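Long-range contacts in AAR187Cp (Eremothecium gossypii, PDB 3ZIL), which probably regulates sister-chromatid cohesion as the cohesin-associated factor Wpl1, here represented by its all-helical Wap1 domain: residues A171-I176 and Q212-L217; G226-L231 and I279-L284; E352-A357 and R373-L378. All blocks are in the same frame, centred on the assembly; numbering follows the deposited sequence.

Contact 1 of 3, residues A171-I176 and Q212-L217; sequences ALARLI and QTLAGL
R174 meets T213 through its backbone N, 4.1 Å from T213 CG2, while its side chain starts away from the partner segment and its guanidinium lies over its own helix. A171 CA sits 3.6 Å over one face of the guanidinium, nearer its border than its middle. The bend at chi3 (-57°) helps to fold the exposed chain back in this way. The charged group therefore lies against a backbone carbon one turn earlier, and the residue borders the interface mainly through its main chain.

At the middle, A173 points its methyl toward helix 201-215, and its CA comes nearest to that of L214. A173 CB lies 4.0 Å from L214 CD2, while T213 approaches the backbone of the same alanine: T213 CG2 sits 3.6 Å from A173 O. This methyl stands anti to the T213 backbone N, which puts OG1 on the other branch (chi1 -62°), where it hydrogen-bonds to Q209 O one turn back in its own helix. The small alanine side chain lets the two backbones come close.

One turn further on, I176 presents two branches. Its CD1 lies 4.3 Å from L214 CD2, and its CG2 meets L217 CD1 at 4.0 Å, the two side chains passing each other at a slant. L217 lies just beyond the end of helix 201-215, so the apolar strip runs on past the last helical turn. L214 also reaches C230, L231 and L234 of helix 225-235, and I176 reaches W184 and C188.

No hydrogen bond links the two segments. The T213 hydroxyl is satisfied within its own helix, and adhesion rests on methyl packing, one methyl lying against a backbone carbonyl, shape rather than charge holding helices 168-178 and 201-215 together.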
ATOM      1  N   ALA A 171      -3.428   8.392  -7.410  1.00 17.91           N
ATOM      2  CA  ALA A 171      -2.822   7.875  -8.628  1.00 18.98           C
ATOM      3  C   ALA A 171      -2.447   6.390  -8.397  1.00 18.67           C
ATOM      4  O   ALA A 171      -2.595   5.549  -9.285  1.00 15.83           O
ATOM      5  CB  ALA A 171      -1.596   8.680  -9.069  1.00 15.96           C
ATOM      6  N   LEU A 172      -2.018   6.056  -7.190  1.00 20.87           N
ATOM      7  CA  LEU A 172      -1.687   4.639  -6.936  1.00 17.59           C
ATOM      8  C   LEU A 172      -2.929   3.725  -6.934  1.00 18.47           C
ATOM      9  O   LEU A 172      -2.868   2.526  -7.332  1.00 14.49           O
ATOM     10  CB  LEU A 172      -0.909   4.504  -5.684  1.00 18.27           C
ATOM     11  CG  LEU A 172       0.538   5.013  -5.759  1.00 18.45           C
ATOM     12  CD1 LEU A 172       1.045   5.291  -4.350  1.00 17.31           C
ATOM     13  CD2 LEU A 172       1.493   4.034  -6.547  1.00 16.82           C
ATOM     14  N   ALA A 173      -4.030   4.274  -6.401  1.00 18.59           N
ATOM     15  CA  ALA A 173      -5.296   3.560  -6.318  1.00 19.38           C
ATOM     16  C   ALA A 173      -5.742   3.313  -7.799  1.00 17.13           C
ATOM     17  O   ALA A 173      -6.075   2.158  -8.175  1.00 19.20           O
ATOM     18  CB  ALA A 173      -6.344   4.359  -5.542  1.00 16.78           C
ATOM     19  N   ARG A 174      -5.659   4.348  -8.642  1.00 16.56           N
ATOM     20  CA  ARG A 174      -6.006   4.172 -10.072  1.00 18.47           C
ATOM     21  C   ARG A 174      -5.133   3.077 -10.723  1.00 18.52           C
ATOM     22  O   ARG A 174      -5.647   2.258 -11.457  1.00 16.60           O
ATOM     23  CB  ARG A 174      -5.935   5.461 -10.888  1.00 18.21           C
ATOM     24  CG  ARG A 174      -7.010   6.492 -10.525  1.00 19.98           C
ATOM     25  CD  ARG A 174      -7.032   7.605 -11.570  1.00 23.04           C
ATOM     26  NE  ARG A 174      -5.725   8.321 -11.756  1.00 25.85           N
ATOM     27  CZ  ARG A 174      -5.314   9.377 -10.989  1.00 28.23           C
ATOM     28  NH1 ARG A 174      -6.007   9.811  -9.946  1.00 23.79           N
ATOM     29  NH2 ARG A 174      -4.170   9.987 -11.211  1.00 27.65           N
ATOM     30  N   LEU A 175      -3.835   3.048 -10.395  1.00 16.76           N
ATOM     31  CA  LEU A 175      -2.900   2.024 -10.916  1.00 17.66           C
ATOM     32  C   LEU A 175      -3.332   0.619 -10.489  1.00 17.16           C
ATOM     33  O   LEU A 175      -3.404  -0.285 -11.299  1.00 17.55           O
ATOM     34  CB  LEU A 175      -1.462   2.293 -10.382  1.00 17.49           C
ATOM     35  CG  LEU A 175      -0.385   1.236 -10.758  1.00 17.66           C
ATOM     36  CD1 LEU A 175      -0.003   1.226 -12.273  1.00 17.06           C
ATOM     37  CD2 LEU A 175       0.883   1.380  -9.896  1.00 17.96           C
ATOM     38  N   ILE A 176      -3.685   0.429  -9.216  1.00 15.90           N
ATOM     39  CA  ILE A 176      -4.194  -0.889  -8.778  1.00 13.61           C
ATOM     40  C   ILE A 176      -5.442  -1.288  -9.537  1.00 14.96           C
ATOM     41  O   ILE A 176      -5.544  -2.447  -9.929  1.00 18.01           O
ATOM     42  CB  ILE A 176      -4.410  -0.907  -7.268  1.00 13.91           C
ATOM     43  CG1 ILE A 176      -3.014  -0.689  -6.548  1.00 14.00           C
ATOM     44  CG2 ILE A 176      -5.148  -2.174  -6.766  1.00 13.68           C
ATOM     45  CD1 ILE A 176      -3.183  -0.100  -5.146  1.00 14.68           C
ATOM     46  N   GLN A 212     -12.918   5.625  -3.074  1.00 18.32           N
ATOM     47  CA  GLN A 212     -13.950   5.226  -4.048  1.00 18.44           C
ATOM     48  C   GLN A 212     -13.332   4.313  -5.112  1.00 19.30           C
ATOM     49  O   GLN A 212     -13.987   3.384  -5.610  1.00 20.40           O
ATOM     50  CB  GLN A 212     -14.543   6.474  -4.648  1.00 18.17           C
ATOM     51  CG  GLN A 212     -15.275   7.254  -3.542  1.00 18.31           C
ATOM     52  CD  GLN A 212     -15.718   8.637  -3.961  1.00 22.27           C
ATOM     53  OE1 GLN A 212     -15.743   8.958  -5.171  1.00 24.44           O
ATOM     54  NE2 GLN A 212     -16.028   9.513  -2.962  1.00 20.81           N
ATOM     55  N   THR A 213     -12.058   4.534  -5.450  1.00 17.48           N
ATOM     56  CA  THR A 213     -11.468   3.680  -6.424  1.00 17.17           C
ATOM     57  C   THR A 213     -11.270   2.293  -5.892  1.00 17.00           C
ATOM     58  O   THR A 213     -11.616   1.325  -6.568  1.00 18.29           O
ATOM     59  CB  THR A 213     -10.160   4.223  -6.927  1.00 17.49           C
ATOM     60  OG1 THR A 213     -10.439   5.466  -7.554  1.00 15.46           O
ATOM     61  CG2 THR A 213      -9.525   3.309  -7.916  1.00 15.49           C
ATOM     62  N   LEU A 214     -10.711   2.181  -4.698  1.00 17.20           N
ATOM     63  CA  LEU A 214     -10.397   0.857  -4.136  1.00 17.73           C
ATOM     64  C   LEU A 214     -11.702   0.145  -3.797  1.00 18.80           C
ATOM     65  O   LEU A 214     -11.822  -1.062  -3.979  1.00 16.09           O
ATOM     66  CB  LEU A 214      -9.489   0.995  -2.904  1.00 16.63           C
ATOM     67  CG  LEU A 214      -8.120   1.621  -3.164  1.00 20.58           C
ATOM     68  CD1 LEU A 214      -7.434   1.623  -1.797  1.00 19.58           C
ATOM     69  CD2 LEU A 214      -7.303   0.758  -4.150  1.00 17.50           C
ATOM     70  N   ALA A 215     -12.692   0.906  -3.354  1.00 19.26           N
ATOM     71  CA  ALA A 215     -13.989   0.278  -2.971  1.00 20.10           C
ATOM     72  C   ALA A 215     -14.712  -0.258  -4.242  1.00 22.85           C
ATOM     73  O   ALA A 215     -15.564  -1.155  -4.123  1.00 19.71           O
ATOM     74  CB  ALA A 215     -14.845   1.287  -2.255  1.00 23.49           C
ATOM     75  N   GLY A 216     -14.320   0.255  -5.433  1.00 18.65           N
ATOM     76  CA  GLY A 216     -14.833  -0.203  -6.744  1.00 19.27           C
ATOM     77  C   GLY A 216     -14.107  -1.389  -7.379  1.00 20.80           C
ATOM     78  O   GLY A 216     -14.459  -1.810  -8.492  1.00 18.50           O
ATOM     79  N   LEU A 217     -13.111  -1.961  -6.691  1.00 17.96           N
ATOM     80  CA  LEU A 217     -12.315  -3.068  -7.253  1.00 18.13           C
ATOM     81  C   LEU A 217     -13.139  -4.349  -7.270  1.00 19.47           C
ATOM     82  O   LEU A 217     -14.116  -4.456  -6.501  1.00 18.53           O
ATOM     83  CB  LEU A 217     -11.075  -3.364  -6.353  1.00 15.21           C
ATOM     84  CG  LEU A 217     -10.004  -2.252  -6.350  1.00 18.30           C
ATOM     85  CD1 LEU A 217      -8.877  -2.494  -5.295  1.00 14.99           C
ATOM     86  CD2 LEU A 217      -9.401  -2.051  -7.743  1.00 16.18           C
TER

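Contact 2 of 3, residues G226-L231 and I279-L284; sequences GVLKCL and ILQLGL
L228 opens the interface, starting toward helix 272-289, and both its methyls touch residues 280-284. Its CD1 lies 3.9 Å from Q281 CG and also touches L280 CB, while L228 CD2 meets L284 CD2 at 4.0 Å, the leucines crossing at about a right angle. The amide of Q281 is held by S258 OG and L222 O, leaving the aliphatic part of the chain to face L228. K229 starts away from the partner helix but lays its CG 4.0 Å from L280 CD2 at the border, where both residues also pack on a bound peptide. L231 closes the row: its CB is 3.7 Å from L284 CD2. L284 has CG anti to the backbone N (chi1 173°), which brings both methyls to L231 and CD2 also to L228. An alanine in place of L284 would probably open a gap between these two leucines and leave L231 CB without its closest neighbour across the helices. The axes of segments 226-231 and 279-284 run nearly the same way, 23° apart and 9.5 Å at closest approach, with L255 of helix 248-261 beside them; this is consistent with ridges-into-grooves packing in an alpha-solenoid-like helix stack.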
ATOM      1  N   GLY A 226      -2.870  -6.032   1.409  1.00 16.36           N
ATOM      2  CA  GLY A 226      -2.415  -4.653   1.043  1.00 15.30           C
ATOM      3  C   GLY A 226      -3.570  -3.677   0.815  1.00 15.69           C
ATOM      4  O   GLY A 226      -3.623  -2.526   1.389  1.00 15.63           O
ATOM      5  N   VAL A 227      -4.561  -4.140   0.037  1.00 13.72           N
ATOM      6  CA  VAL A 227      -5.688  -3.292  -0.287  1.00 11.54           C
ATOM      7  C   VAL A 227      -6.525  -3.015   0.946  1.00 10.95           C
ATOM      8  O   VAL A 227      -6.940  -1.864   1.190  1.00 10.55           O
ATOM      9  CB  VAL A 227      -6.589  -3.984  -1.376  1.00 12.51           C
ATOM     10  CG1 VAL A 227      -7.829  -3.092  -1.503  1.00 12.36           C
ATOM     11  CG2 VAL A 227      -5.826  -4.058  -2.752  1.00 11.79           C
ATOM     12  N   LEU A 228      -6.736  -4.034   1.782  1.00 11.24           N
ATOM     13  CA  LEU A 228      -7.527  -3.821   2.976  1.00 13.16           C
ATOM     14  C   LEU A 228      -6.846  -2.799   3.892  1.00 15.75           C
ATOM     15  O   LEU A 228      -7.555  -2.011   4.500  1.00 17.07           O
ATOM     16  CB  LEU A 228      -7.754  -5.154   3.767  1.00 13.67           C
ATOM     17  CG  LEU A 228      -8.746  -6.135   3.058  1.00 17.22           C
ATOM     18  CD1 LEU A 228      -8.526  -7.576   3.552  1.00 17.57           C
ATOM     19  CD2 LEU A 228     -10.173  -5.719   3.190  1.00 15.51           C
ATOM     20  N   LYS A 229      -5.510  -2.878   4.075  1.00 13.59           N
ATOM     21  CA  LYS A 229      -4.855  -1.891   4.902  1.00 16.83           C
ATOM     22  C   LYS A 229      -4.999  -0.497   4.341  1.00 17.55           C
ATOM     23  O   LYS A 229      -5.217   0.443   5.124  1.00 18.07           O
ATOM     24  CB  LYS A 229      -3.364  -2.196   5.105  1.00 16.94           C
ATOM     25  CG  LYS A 229      -3.176  -3.481   5.943  1.00 22.16           C
ATOM     26  CD  LYS A 229      -1.682  -3.883   5.905  1.00 26.63           C
ATOM     27  CE  LYS A 229      -1.470  -5.324   6.361  1.00 32.00           C
ATOM     28  NZ  LYS A 229      -0.182  -5.501   7.084  1.00 39.68           N
ATOM     29  N   CYS A 230      -4.895  -0.342   3.007  1.00 16.52           N
ATOM     30  CA  CYS A 230      -5.190   0.994   2.508  1.00 18.76           C
ATOM     31  C   CYS A 230      -6.605   1.420   2.879  1.00 17.39           C
ATOM     32  O   CYS A 230      -6.798   2.578   3.317  1.00 17.35           O
ATOM     33  CB  CYS A 230      -5.001   1.088   0.989  1.00 19.76           C
ATOM     34  SG  CYS A 230      -3.264   0.711   0.548  1.00 17.96           S
ATOM     35  N   LEU A 231      -7.580   0.526   2.697  1.00 16.98           N
ATOM     36  CA  LEU A 231      -8.997   0.869   2.925  1.00 19.30           C
ATOM     37  C   LEU A 231      -9.212   1.231   4.402  1.00 21.22           C
ATOM     38  O   LEU A 231      -9.935   2.217   4.743  1.00 19.63           O
ATOM     39  CB  LEU A 231      -9.967  -0.239   2.506  1.00 18.79           C
ATOM     40  CG  LEU A 231     -10.220  -0.443   1.019  1.00 18.52           C
ATOM     41  CD1 LEU A 231     -10.749  -1.827   0.680  1.00 15.42           C
ATOM     42  CD2 LEU A 231     -11.109   0.698   0.384  1.00 19.03           C
ATOM     43  N   ILE A 279      -9.293 -10.570  10.503  1.00 16.83           N
ATOM     44  CA  ILE A 279      -9.083  -9.403  11.387  1.00 15.23           C
ATOM     45  C   ILE A 279      -9.113  -8.112  10.552  1.00 15.17           C
ATOM     46  O   ILE A 279      -9.708  -7.096  10.931  1.00 16.45           O
ATOM     47  CB  ILE A 279      -7.742  -9.507  12.158  1.00 15.45           C
ATOM     48  CG1 ILE A 279      -7.826 -10.602  13.295  1.00 17.36           C
ATOM     49  CG2 ILE A 279      -7.356  -8.118  12.730  1.00 13.53           C
ATOM     50  CD1 ILE A 279      -6.456 -10.986  13.904  1.00 16.35           C
ATOM     51  N   LEU A 280      -8.424  -8.105   9.407  1.00 14.99           N
ATOM     52  CA  LEU A 280      -8.410  -6.884   8.604  1.00 15.14           C
ATOM     53  C   LEU A 280      -9.838  -6.543   7.981  1.00 16.59           C
ATOM     54  O   LEU A 280     -10.266  -5.356   7.994  1.00 16.92           O
ATOM     55  CB  LEU A 280      -7.324  -6.988   7.470  1.00 16.61           C
ATOM     56  CG  LEU A 280      -5.886  -7.023   7.943  1.00 20.17           C
ATOM     57  CD1 LEU A 280      -4.986  -7.452   6.775  1.00 18.83           C
ATOM     58  CD2 LEU A 280      -5.480  -5.623   8.432  1.00 18.00           C
ATOM     59  N   GLN A 281     -10.565  -7.552   7.446  1.00 15.68           N
ATOM     60  CA  GLN A 281     -11.927  -7.276   7.027  1.00 18.11           C
ATOM     61  C   GLN A 281     -12.837  -6.776   8.166  1.00 17.20           C
ATOM     62  O   GLN A 281     -13.640  -5.864   7.962  1.00 15.22           O
ATOM     63  CB  GLN A 281     -12.570  -8.521   6.387  1.00 21.30           C
ATOM     64  CG  GLN A 281     -11.752  -9.073   5.219  1.00 25.97           C
ATOM     65  CD  GLN A 281     -12.407 -10.280   4.481  1.00 29.12           C
ATOM     66  OE1 GLN A 281     -13.149 -11.058   5.050  1.00 26.85           O
ATOM     67  NE2 GLN A 281     -12.126 -10.388   3.197  1.00 29.54           N
ATOM     68  N   LEU A 282     -12.709  -7.361   9.372  1.00 18.25           N
ATOM     69  CA  LEU A 282     -13.513  -6.860  10.510  1.00 19.21           C
ATOM     70  C   LEU A 282     -13.061  -5.440  10.933  1.00 19.23           C
ATOM     71  O   LEU A 282     -13.872  -4.614  11.232  1.00 21.11           O
ATOM     72  CB  LEU A 282     -13.429  -7.822  11.712  1.00 17.67           C
ATOM     73  CG  LEU A 282     -14.212  -9.124  11.477  1.00 18.87           C
ATOM     74  CD1 LEU A 282     -13.715 -10.311  12.322  1.00 20.60           C
ATOM     75  CD2 LEU A 282     -15.737  -8.943  11.675  1.00 18.01           C
ATOM     76  N   GLY A 283     -11.764  -5.193  10.945  1.00 18.37           N
ATOM     77  CA  GLY A 283     -11.239  -3.865  11.243  1.00 17.84           C
ATOM     78  C   GLY A 283     -11.827  -2.910  10.214  1.00 20.64           C
ATOM     79  O   GLY A 283     -12.244  -1.797  10.565  1.00 20.77           O
ATOM     80  N   LEU A 284     -11.923  -3.335   8.951  1.00 18.27           N
ATOM     81  CA  LEU A 284     -12.491  -2.391   7.956  1.00 18.57           C
ATOM     82  C   LEU A 284     -14.015  -2.194   8.185  1.00 18.71           C
ATOM     83  O   LEU A 284     -14.496  -1.062   8.198  1.00 15.98           O
ATOM     84  CB  LEU A 284     -12.132  -2.796   6.525  1.00 17.38           C
ATOM     85  CG  LEU A 284     -12.815  -1.979   5.447  1.00 19.22           C
ATOM     86  CD1 LEU A 284     -12.395  -0.514   5.572  1.00 17.01           C
ATOM     87  CD2 LEU A 284     -12.476  -2.522   4.075  1.00 17.68           C
TER

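Contact 3 of 3, residues E352-A357 and R373-L378; sequences ELEAFA and RVLETL
L353 and L375 bring their CA atoms to 7.5 Å where helix 343-360 passes the C-terminal part of helix 365-375, and residues L375 to L378 form a type I beta turn.

L353 carries the contact from the first helix. Its CD1 meets V374 CG1 at 3.5 Å, a close approach in which the side chains cross at about a right angle. V374 has an unusual chi1 of 113°, far from a staggered position, so this valine may be somewhat strained. L353 CB faces L375 CD2 at 3.7 Å, and the same L353 CD1 also reaches L378 CD1 at 4.1 Å, so that a single leucine is met by three residues. L375 spreads its two methyls: while CD2 takes L353, CD1 rests 3.9 Å from E354 CG. E354 contributes its CG; its carboxylate forms a salt bridge with K350 on its own helix.

The turn is closed by a backbone bond of 3.2 Å from L378 N to L375 O. One residue earlier, V374 O accepts both T377 N and T377 OG1, a separate grip at the chain's C-terminal end. T377 OG1 lies 3.2 Å from V374 O, with a C=O...donor angle of 153° in the carbonyl plane. This double grip probably helps to fix the path of the chain toward L378.

A331 and Y332 of helix 321-336 pack on L353 and V374 respectively, while F356 and A357 meet I371. Consecutive helices running in opposite directions and joined by a short loop form an alpha-helical hairpin at the C-terminal end of the chain, within its Wap1 domain.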
ATOM      1  N   GLU A 352     -18.841 -10.019  27.257  1.00 29.16           N
ATOM      2  CA  GLU A 352     -17.657 -10.353  26.460  1.00 29.39           C
ATOM      3  C   GLU A 352     -17.013  -9.042  25.933  1.00 25.48           C
ATOM      4  O   GLU A 352     -15.799  -8.904  25.921  1.00 29.76           O
ATOM      5  CB  GLU A 352     -18.027 -11.289  25.321  1.00 29.74           C
ATOM      6  CG  GLU A 352     -18.403 -12.719  25.745  1.00 36.81           C
ATOM      7  CD  GLU A 352     -17.299 -13.495  26.482  1.00 41.90           C
ATOM      8  OE1 GLU A 352     -16.101 -13.267  26.258  1.00 41.03           O
ATOM      9  OE2 GLU A 352     -17.630 -14.384  27.296  1.00 41.83           O
ATOM     10  N   LEU A 353     -17.840  -8.054  25.638  1.00 25.25           N
ATOM     11  CA  LEU A 353     -17.364  -6.747  25.195  1.00 24.59           C
ATOM     12  C   LEU A 353     -16.584  -6.031  26.287  1.00 26.99           C
ATOM     13  O   LEU A 353     -15.519  -5.438  26.012  1.00 21.88           O
ATOM     14  CB  LEU A 353     -18.513  -5.926  24.593  1.00 24.60           C
ATOM     15  CG  LEU A 353     -18.989  -6.358  23.193  1.00 26.21           C
ATOM     16  CD1 LEU A 353     -20.094  -5.446  22.614  1.00 27.80           C
ATOM     17  CD2 LEU A 353     -17.834  -6.494  22.207  1.00 30.10           C
ATOM     18  N   GLU A 354     -17.046  -6.150  27.555  1.00 27.81           N
ATOM     19  CA  GLU A 354     -16.335  -5.516  28.681  1.00 27.35           C
ATOM     20  C   GLU A 354     -14.967  -6.146  28.930  1.00 26.09           C
ATOM     21  O   GLU A 354     -14.000  -5.458  29.234  1.00 25.22           O
ATOM     22  CB  GLU A 354     -17.131  -5.640  30.016  1.00 29.65           C
ATOM     23  CG  GLU A 354     -18.278  -4.684  30.167  1.00 31.94           C
ATOM     24  CD  GLU A 354     -19.230  -5.074  31.282  1.00 36.03           C
ATOM     25  OE1 GLU A 354     -19.112  -6.192  31.865  1.00 34.66           O
ATOM     26  OE2 GLU A 354     -20.153  -4.281  31.536  1.00 41.02           O
ATOM     27  N   ALA A 355     -14.893  -7.464  28.855  1.00 26.42           N
ATOM     28  CA  ALA A 355     -13.619  -8.126  28.939  1.00 25.40           C
ATOM     29  C   ALA A 355     -12.646  -7.706  27.776  1.00 25.42           C
ATOM     30  O   ALA A 355     -11.448  -7.584  27.963  1.00 24.59           O
ATOM     31  CB  ALA A 355     -13.841  -9.646  28.889  1.00 26.77           C
ATOM     32  N   PHE A 356     -13.156  -7.607  26.566  1.00 27.37           N
ATOM     33  CA  PHE A 356     -12.343  -7.152  25.377  1.00 23.35           C
ATOM     34  C   PHE A 356     -11.832  -5.734  25.607  1.00 23.63           C
ATOM     35  O   PHE A 356     -10.656  -5.430  25.304  1.00 26.96           O
ATOM     36  CB  PHE A 356     -13.269  -7.248  24.150  1.00 26.53           C
ATOM     37  CG  PHE A 356     -12.616  -6.955  22.797  1.00 26.03           C
ATOM     38  CD1 PHE A 356     -11.248  -7.169  22.559  1.00 26.65           C
ATOM     39  CD2 PHE A 356     -13.430  -6.552  21.726  1.00 25.18           C
ATOM     40  CE1 PHE A 356     -10.701  -6.937  21.293  1.00 25.65           C
ATOM     41  CE2 PHE A 356     -12.877  -6.295  20.450  1.00 25.52           C
ATOM     42  CZ  PHE A 356     -11.527  -6.503  20.247  1.00 29.18           C
ATOM     43  N   ALA A 357     -12.669  -4.882  26.218  1.00 21.04           N
ATOM     44  CA  ALA A 357     -12.259  -3.536  26.604  1.00 21.18           C
ATOM     45  C   ALA A 357     -11.083  -3.480  27.578  1.00 26.60           C
ATOM     46  O   ALA A 357     -10.185  -2.648  27.434  1.00 27.30           O
ATOM     47  CB  ALA A 357     -13.424  -2.718  27.155  1.00 23.47           C
ATOM     48  N   ARG A 373     -18.579   3.082  23.587  1.00 35.22           N
ATOM     49  CA  ARG A 373     -19.697   3.657  22.867  1.00 38.12           C
ATOM     50  C   ARG A 373     -20.858   2.670  22.704  1.00 38.19           C
ATOM     51  O   ARG A 373     -22.009   3.028  23.007  1.00 39.04           O
ATOM     52  CB  ARG A 373     -19.206   4.226  21.507  1.00 39.94           C
ATOM     53  CG  ARG A 373     -20.289   4.661  20.537  1.00 42.69           C
ATOM     54  CD  ARG A 373     -21.263   5.608  21.232  1.00 48.32           C
ATOM     55  NE  ARG A 373     -21.849   6.614  20.357  1.00 53.07           N
ATOM     56  CZ  ARG A 373     -22.120   7.863  20.736  1.00 54.61           C
ATOM     57  NH1 ARG A 373     -21.824   8.275  21.963  1.00 56.09           N
ATOM     58  NH2 ARG A 373     -22.664   8.714  19.880  1.00 55.99           N
ATOM     59  N   VAL A 374     -20.534   1.441  22.283  1.00 32.16           N
ATOM     60  CA  VAL A 374     -21.499   0.394  22.014  1.00 32.07           C
ATOM     61  C   VAL A 374     -22.091  -0.114  23.333  1.00 33.72           C
ATOM     62  O   VAL A 374     -23.290  -0.358  23.397  1.00 31.26           O
ATOM     63  CB  VAL A 374     -20.886  -0.757  21.124  1.00 34.35           C
ATOM     64  CG1 VAL A 374     -20.778  -2.058  21.892  1.00 36.23           C
ATOM     65  CG2 VAL A 374     -21.752  -1.021  19.899  1.00 37.54           C
ATOM     66  N   LEU A 375     -21.287  -0.229  24.398  1.00 32.02           N
ATOM     67  CA  LEU A 375     -21.801  -0.730  25.661  1.00 34.66           C
ATOM     68  C   LEU A 375     -22.867   0.213  26.269  1.00 48.68           C
ATOM     69  O   LEU A 375     -23.609  -0.172  27.175  1.00 48.07           O
ATOM     70  CB  LEU A 375     -20.688  -0.914  26.651  1.00 33.44           C
ATOM     71  CG  LEU A 375     -19.712  -2.036  26.399  1.00 34.23           C
ATOM     72  CD1 LEU A 375     -18.549  -1.904  27.392  1.00 33.15           C
ATOM     73  CD2 LEU A 375     -20.425  -3.377  26.424  1.00 32.52           C
ATOM     74  N   GLU A 376     -22.926   1.449  25.784  1.00 49.28           N
ATOM     75  CA  GLU A 376     -23.938   2.381  26.273  1.00 50.83           C
ATOM     76  C   GLU A 376     -25.319   1.983  25.820  1.00 57.22           C
ATOM     77  O   GLU A 376     -26.300   2.424  26.386  1.00 65.13           O
ATOM     78  CB  GLU A 376     -23.644   3.766  25.781  1.00 42.64           C
ATOM     79  CG  GLU A 376     -22.386   4.331  26.434  1.00 39.98           C
ATOM     80  CD  GLU A 376     -22.071   5.696  25.904  1.00 41.76           C
ATOM     81  OE1 GLU A 376     -22.014   5.863  24.679  1.00 53.01           O
ATOM     82  OE2 GLU A 376     -21.870   6.605  26.692  1.00 45.04           O
ATOM     83  N   THR A 377     -25.399   1.138  24.802  1.00 59.87           N
ATOM     84  CA  THR A 377     -26.691   0.672  24.336  1.00 57.96           C
ATOM     85  C   THR A 377     -27.037  -0.766  24.830  1.00 60.36           C
ATOM     86  O   THR A 377     -27.935  -1.430  24.276  1.00 54.49           O
ATOM     87  CB  THR A 377     -26.801   0.778  22.799  1.00 56.63           C
ATOM     88  OG1 THR A 377     -26.238  -0.401  22.211  1.00 64.07           O
ATOM     89  CG2 THR A 377     -26.109   2.045  22.241  1.00 47.17           C
ATOM     90  N   LEU A 378     -26.346  -1.238  25.873  1.00 62.07           N
ATOM     91  CA  LEU A 378     -26.528  -2.627  26.356  1.00 59.62           C
ATOM     92  C   LEU A 378     -26.949  -2.757  27.830  1.00 55.27           C
ATOM     93  O   LEU A 378     -26.141  -2.620  28.762  1.00 53.37           O
ATOM     94  CB  LEU A 378     -25.296  -3.502  26.056  1.00 53.44           C
ATOM     95  CG  LEU A 378     -24.700  -3.593  24.632  1.00 55.15           C
ATOM     96  CD1 LEU A 378     -23.675  -4.709  24.574  1.00 51.64           C
ATOM     97  CD2 LEU A 378     -25.707  -3.799  23.519  1.00 50.47           C
TER

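In the fold
Contacts 1 and 2 lie near the middle of the elongated chain, their centres 14 Å apart, and they meet directly: L214 CB packs on L231 CD2 at 3.7 Å, linking the successive helices 201-215 and 225-235. Helix 225-235 thus receives leucines from both contacts. Contact 3 stands apart at the C-terminal end, its centre about 23 Å from that of contact 2, and shares no helix with the others. Contact 2 is buried and mostly leucine; contacts 1 and 3 are partly buried. Each has a charged residue at its border: R174, K229 and E354. None has a hydrogen bond across it, but in contact 3 a threonine near the chain end hydrogen-bonds to V374 O.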